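Local atomic coordinates of uncharacterized protein (Bacillus cereus, PDB entry 5F2H), a protein that is of unknown function but, as a member of the alpha/beta-hydrolase superfamily (AB hydrolase 2 family), probably has hydrolase activity. Residues Leu27-Tyr32 / Tyr52-Ala57; Thr31-His36 / Ala45-Phe50. One frame throughout, in Å; residues are numbered along the deposited sequence.

Contact 1: residues Leu27-Tyr32 / Tyr52-Ala57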
loop_
_atom_site.group_PDB
_atom_site.type_symbol
_atom_site.label_atom_id
_atom_site.label_comp_id
_atom_site.label_asym_id
_atom_site.label_seq_id
_atom_site.Cartn_x
_atom_site.Cartn_y
_atom_site.Cartn_z
ATOM N N LEU B 27 -6.785 -3.756 52.043
ATOM C CA LEU B 27 -6.229 -5.070 52.319
ATOM C C LEU B 27 -6.534 -6.045 51.191
ATOM O O LEU B 27 -5.657 -6.763 50.709
ATOM C CB LEU B 27 -6.814 -5.602 53.625
ATOM C CG LEU B 27 -6.325 -6.983 54.048
ATOM C CD1 LEU B 27 -4.809 -7.022 54.164
ATOM C CD2 LEU B 27 -6.988 -7.371 55.361
ATOM N N GLU B 28 -7.784 -6.016 50.752
ATOM C CA GLU B 28 -8.253 -6.904 49.702
ATOM C C GLU B 28 -7.599 -6.549 48.389
ATOM O O GLU B 28 -7.194 -7.435 47.628
ATOM C CB GLU B 28 -9.782 -6.842 49.586
ATOM C CG GLU B 28 -10.539 -7.301 50.835
ATOM C CD GLU B 28 -10.317 -6.389 52.039
ATOM O OE1 GLU B 28 -9.796 -5.259 51.862
ATOM O OE2 GLU B 28 -10.684 -6.786 53.166
ATOM N N ALA B 29 -7.478 -5.248 48.144
ATOM C CA ALA B 29 -6.860 -4.758 46.923
ATOM C C ALA B 29 -5.389 -5.170 46.886
ATOM O O ALA B 29 -4.852 -5.475 45.819
ATOM C CB ALA B 29 -7.007 -3.246 46.823
ATOM N N TYR B 30 -4.736 -5.150 48.051
ATOM C CA TYR B 30 -3.333 -5.556 48.173
ATOM C C TYR B 30 -3.262 -7.043 47.843
ATOM O O TYR B 30 -2.415 -7.502 47.071
ATOM C CB TYR B 30 -2.808 -5.302 49.594
ATOM C CG TYR B 30 -1.466 -5.942 49.839
ATOM C CD1 TYR B 30 -0.293 -5.265 49.568
ATOM C CD2 TYR B 30 -1.381 -7.260 50.282
ATOM C CE1 TYR B 30 0.930 -5.876 49.745
ATOM C CE2 TYR B 30 -0.160 -7.870 50.476
ATOM C CZ TYR B 30 0.989 -7.172 50.201
ATOM O OH TYR B 30 2.199 -7.778 50.391
ATOM N N THR B 31 -4.168 -7.792 48.449
ATOM C CA THR B 31 -4.251 -9.213 48.191
ATOM C C THR B 31 -4.528 -9.440 46.706
ATOM O O THR B 31 -3.972 -10.358 46.122
ATOM C CB THR B 31 -5.369 -9.863 49.015
ATOM O OG1 THR B 31 -5.051 -9.787 50.411
ATOM C CG2 THR B 31 -5.532 -11.316 48.636
ATOM N N TYR B 32 -5.357 -8.600 46.084
ATOM C CA TYR B 32 -5.679 -8.790 44.660
ATOM C C TYR B 32 -4.460 -8.678 43.762
ATOM O O TYR B 32 -4.149 -9.595 42.992
ATOM C CB TYR B 32 -6.750 -7.796 44.164
ATOM C CG TYR B 32 -7.161 -8.011 42.695
ATOM C CD1 TYR B 32 -6.455 -7.412 41.643
ATOM C CD2 TYR B 32 -8.248 -8.810 42.362
ATOM C CE1 TYR B 32 -6.826 -7.603 40.316
ATOM C CE2 TYR B 32 -8.620 -9.011 41.041
ATOM C CZ TYR B 32 -7.903 -8.418 40.021
ATOM O OH TYR B 32 -8.265 -8.626 38.703
ATOM N N TYR B 52 3.397 -1.602 47.800
ATOM C CA TYR B 52 3.714 -1.096 49.128
ATOM C C TYR B 52 2.738 -0.022 49.622
ATOM O O TYR B 52 2.518 0.106 50.822
ATOM C CB TYR B 52 5.169 -0.639 49.255
ATOM C CG TYR B 52 5.572 0.592 48.479
ATOM C CD1 TYR B 52 5.255 1.862 48.948
ATOM C CD2 TYR B 52 6.376 0.496 47.352
ATOM C CE1 TYR B 52 5.658 3.002 48.262
ATOM C CE2 TYR B 52 6.805 1.627 46.679
ATOM C CZ TYR B 52 6.435 2.874 47.135
ATOM O OH TYR B 52 6.815 4.006 46.460
ATOM N N ALA B 53 2.161 0.747 48.714
ATOM C CA ALA B 53 1.198 1.771 49.116
ATOM C C ALA B 53 -0.022 1.067 49.714
ATOM O O ALA B 53 -0.513 1.441 50.788
ATOM C CB ALA B 53 0.802 2.622 47.929
ATOM N N LEU B 54 -0.483 0.005 49.050
ATOM C CA LEU B 54 -1.641 -0.738 49.568
ATOM C C LEU B 54 -1.308 -1.441 50.879
ATOM O O LEU B 54 -2.117 -1.447 51.824
ATOM C CB LEU B 54 -2.181 -1.688 48.525
ATOM C CG LEU B 54 -2.736 -0.963 47.286
ATOM C CD1 LEU B 54 -3.170 -1.932 46.194
ATOM C CD2 LEU B 54 -3.907 -0.053 47.660
ATOM N N ALA B 55 -0.076 -1.937 50.971
ATOM C CA ALA B 55 0.372 -2.616 52.173
ATOM C C ALA B 55 0.317 -1.658 53.330
ATOM O O ALA B 55 -0.331 -1.929 54.344
ATOM C CB ALA B 55 1.784 -3.142 52.005
ATOM N N SER B 56 0.984 -0.511 53.158
ATOM C CA SER B 56 1.038 0.514 54.203
ATOM C C SER B 56 -0.350 1.004 54.575
ATOM O O SER B 56 -0.681 1.101 55.747
ATOM C CB SER B 56 1.914 1.677 53.782
ATOM O OG SER B 56 1.999 2.631 54.829
ATOM N N ALA B 57 -1.180 1.255 53.579
ATOM C CA ALA B 57 -2.542 1.709 53.852
ATOM C C ALA B 57 -3.311 0.668 54.661
ATOM O O ALA B 57 -3.916 0.989 55.677
ATOM C CB ALA B 57 -3.258 1.982 52.556
#

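Contact 2: residues Thr31-His36 / Ala45-Phe50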
loop_
_atom_site.group_PDB
_atom_site.type_symbol
_atom_site.label_atom_id
_atom_site.label_comp_id
_atom_site.label_asym_id
_atom_site.label_seq_id
_atom_site.Cartn_x
_atom_site.Cartn_y
_atom_site.Cartn_z
ATOM N N THR B 31 -4.168 -7.792 48.449
ATOM C CA THR B 31 -4.251 -9.213 48.191
ATOM C C THR B 31 -4.528 -9.440 46.706
ATOM O O THR B 31 -3.972 -10.358 46.122
ATOM C CB THR B 31 -5.369 -9.863 49.015
ATOM O OG1 THR B 31 -5.051 -9.787 50.411
ATOM C CG2 THR B 31 -5.532 -11.316 48.636
ATOM N N TYR B 32 -5.357 -8.600 46.084
ATOM C CA TYR B 32 -5.679 -8.790 44.660
ATOM C C TYR B 32 -4.460 -8.678 43.762
ATOM O O TYR B 32 -4.149 -9.595 42.992
ATOM C CB TYR B 32 -6.750 -7.796 44.164
ATOM C CG TYR B 32 -7.161 -8.011 42.695
ATOM C CD1 TYR B 32 -6.455 -7.412 41.643
ATOM C CD2 TYR B 32 -8.248 -8.810 42.362
ATOM C CE1 TYR B 32 -6.826 -7.603 40.316
ATOM C CE2 TYR B 32 -8.620 -9.011 41.041
ATOM C CZ TYR B 32 -7.903 -8.418 40.021
ATOM O OH TYR B 32 -8.265 -8.626 38.703
ATOM N N ILE B 33 -3.775 -7.546 43.861
ATOM C CA ILE B 33 -2.601 -7.308 43.037
ATOM C C ILE B 33 -1.495 -8.327 43.282
ATOM O O ILE B 33 -0.757 -8.646 42.351
ATOM C CB ILE B 33 -2.053 -5.877 43.215
ATOM C CG1 ILE B 33 -1.047 -5.535 42.108
ATOM C CG2 ILE B 33 -1.459 -5.687 44.597
ATOM C CD1 ILE B 33 -0.600 -4.088 42.115
HETATM N N MSE B 34 -1.375 -8.829 44.515
HETATM C CA MSE B 34 -0.342 -9.817 44.826
HETATM C C MSE B 34 -0.503 -11.000 43.904
HETATM O O MSE B 34 0.448 -11.375 43.226
HETATM C CB MSE B 34 -0.357 -10.267 46.292
HETATM C CG MSE B 34 0.007 -9.171 47.304
HETATM SE SE MSE B 34 1.839 -8.456 46.983
HETATM C CE MSE B 34 2.896 -10.044 47.440
ATOM N N GLU B 35 -1.727 -11.530 43.825
ATOM C CA GLU B 35 -2.079 -12.693 42.998
ATOM C C GLU B 35 -2.067 -12.494 41.473
ATOM O O GLU B 35 -1.687 -13.389 40.710
ATOM C CB GLU B 35 -3.495 -13.197 43.397
ATOM C CG GLU B 35 -4.013 -14.364 42.538
ATOM C CD GLU B 35 -5.432 -14.840 42.868
ATOM O OE1 GLU B 35 -5.844 -14.816 44.047
ATOM O OE2 GLU B 35 -6.124 -15.300 41.930
ATOM N N HIS B 36 -2.489 -11.334 41.017
ATOM C CA HIS B 36 -2.569 -11.105 39.590
ATOM C C HIS B 36 -1.402 -10.413 38.923
ATOM O O HIS B 36 -1.276 -10.471 37.706
ATOM C CB HIS B 36 -3.863 -10.356 39.312
ATOM C CG HIS B 36 -5.079 -11.113 39.737
ATOM N ND1 HIS B 36 -5.646 -10.971 40.987
ATOM C CD2 HIS B 36 -5.814 -12.050 39.094
ATOM C CE1 HIS B 36 -6.688 -11.775 41.090
ATOM N NE2 HIS B 36 -6.814 -12.438 39.953
ATOM N N ALA B 45 8.096 -0.443 38.459
ATOM C CA ALA B 45 8.138 0.638 39.431
ATOM C C ALA B 45 6.725 0.980 39.855
ATOM O O ALA B 45 6.421 1.014 41.031
ATOM C CB ALA B 45 8.833 1.848 38.837
ATOM N N GLN B 46 5.853 1.169 38.879
ATOM C CA GLN B 46 4.461 1.477 39.127
ATOM C C GLN B 46 3.760 0.345 39.852
ATOM O O GLN B 46 2.901 0.583 40.700
ATOM C CB GLN B 46 3.771 1.727 37.792
ATOM C CG GLN B 46 2.306 2.162 37.868
ATOM C CD GLN B 46 2.084 3.482 38.604
ATOM O OE1 GLN B 46 2.524 3.653 39.738
ATOM N NE2 GLN B 46 1.291 4.368 38.000
ATOM N N ILE B 47 4.108 -0.899 39.501
ATOM C CA ILE B 47 3.524 -2.071 40.159
ATOM C C ILE B 47 3.973 -2.124 41.619
ATOM O O ILE B 47 3.161 -2.405 42.510
ATOM C CB ILE B 47 3.865 -3.368 39.424
ATOM C CG1 ILE B 47 3.216 -3.349 38.041
ATOM C CG2 ILE B 47 3.331 -4.577 40.175
ATOM C CD1 ILE B 47 3.607 -4.525 37.178
ATOM N N TYR B 48 5.246 -1.858 41.883
ATOM C CA TYR B 48 5.717 -1.859 43.272
ATOM C C TYR B 48 5.089 -0.755 44.085
ATOM O O TYR B 48 4.782 -0.963 45.256
ATOM C CB TYR B 48 7.240 -1.743 43.400
ATOM C CG TYR B 48 7.995 -3.010 43.074
ATOM C CD1 TYR B 48 8.133 -4.005 44.027
ATOM C CD2 TYR B 48 8.618 -3.188 41.852
ATOM C CE1 TYR B 48 8.843 -5.154 43.763
ATOM C CE2 TYR B 48 9.330 -4.343 41.573
ATOM C CZ TYR B 48 9.447 -5.317 42.535
ATOM O OH TYR B 48 10.149 -6.470 42.278
ATOM N N ASN B 49 4.929 0.424 43.485
ATOM C CA ASN B 49 4.353 1.537 44.197
ATOM C C ASN B 49 3.007 1.065 44.662
ATOM O O ASN B 49 2.713 1.126 45.855
ATOM C CB ASN B 49 4.252 2.782 43.323
ATOM C CG ASN B 49 3.739 3.991 44.081
ATOM O OD1 ASN B 49 3.656 3.997 45.311
ATOM N ND2 ASN B 49 3.437 5.046 43.349
ATOM N N PHE B 50 2.194 0.547 43.744
ATOM C CA PHE B 50 0.874 0.034 44.146
ATOM C C PHE B 50 0.958 -0.968 45.291
ATOM O O PHE B 50 0.223 -0.849 46.281
ATOM C CB PHE B 50 0.107 -0.555 42.972
ATOM C CG PHE B 50 -0.640 0.467 42.148
ATOM C CD1 PHE B 50 0.023 1.363 41.321
ATOM C CD2 PHE B 50 -2.024 0.461 42.130
ATOM C CE1 PHE B 50 -0.681 2.295 40.567
ATOM C CE2 PHE B 50 -2.726 1.375 41.362
ATOM C CZ PHE B 50 -2.053 2.300 40.586
#

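Contact 1: residues Leu27-Tyr32 / Tyr52-Ala57
Tyr30 and Leu54 meet at the closest CA pair of segments 27-32 and 52-57, and each points its side chain at the other helix. The CA atoms of Tyr30 and Leu54 lie 5.3 Å apart, and Tyr30 CB rests 3.8 Å from Leu54 CB. The axes of the short segments pass 8.5 Å apart, with their N-to-C directions 148° apart, a roughly antiparallel pairing.

From this point the two side chains part. The Tyr30 ring, with CG anti to the backbone N (chi1 169°), swings toward Ala55, whose small side chain lets the ring come close to the helix surface. Tyr30 CE1 reaches Ala55 CB at 3.6 Å, while Tyr30 CD1, on the same side of the ring, lies 3.6 Å from Ala55 N, so that the ring meets the Ala55 backbone obliquely. Leu54 sends its branch the other way: Leu54 CD1 lies 4.1 Å from Ala29 CB and 3.9 Å from Ala29 O. Each large residue thus fills the shallow place beside an alanine of the opposite helix, and no hydrogen bond crosses between the segments.

Around this pair, Leu54 also touches Thr17 and Tyr21 of helix 10-23, while Ala55 packs on Ala64 of helix 61-74, so the contact lies within the N-terminal helical array.

Contact 2: residues Thr31-His36 / Ala45-Phe50
This is a small apolar helix-to-helix contact in the N-terminal helical region, between the C-terminal half of helix 26-37 and the first half of helix 44-58. It buries 107 Å² in all, and the nearest CA atoms, those of Ile33 and Phe50, are 8.2 Å apart, so a side chain has to span the gap.

Ile33 does so with one methyl. Its CG1 branch stands anti to the backbone N (chi1 -166°) and runs on extended (chi2 173°), which carries CD1 out to the facing helix. There Ile33 CD1 sits 3.7 Å from Phe50 CB and 4.1 Å from Ile47 O; Ile47 CG2 is more distant, 4.4 Å from Ile33 CD1. The Ile33 and Phe50 side chains cross at about a right angle. Phe50 is touched at its root, since the side chain leads away from Ile33 and touches Leu18 of helix 10-23.

Within segment 31-36, His36 folds back over the preceding turn. His36 ND1 donates to Tyr32 O at 2.9 Å with an N-H...O angle of 159°, and the same nitrogen lies over the centre of the Tyr32 ring, so bond and stack together fix the imidazole's rotation. Tyr32 O also accepts from His36 N.

Two successive helices joined by a short connection and packed through apolar side chains form a helical hairpin, an arrangement consistent with a TPR-like helical N-terminal domain.

How the contacts relate
Followed from the N terminus, the chain runs along helix 26-37, turns through residues 38-43 and returns along helix 44-58. Contact 2 (31-36 with 45-50) closes the inner loop, with its segments nine residues apart; contact 1 (27-32 with 52-57) closes the outer one, twenty apart. The loop closed by contact 2 therefore lies within that closed by contact 1, as expected of a helical hairpin, and Thr31 and Tyr32 belong to both. The centres of the two contacts lie about 8 Å apart. The nearest CA atoms of the two segments stand farther apart in contact 2, so the helices spread toward the connecting turn. Helix 10-23 borders both contacts.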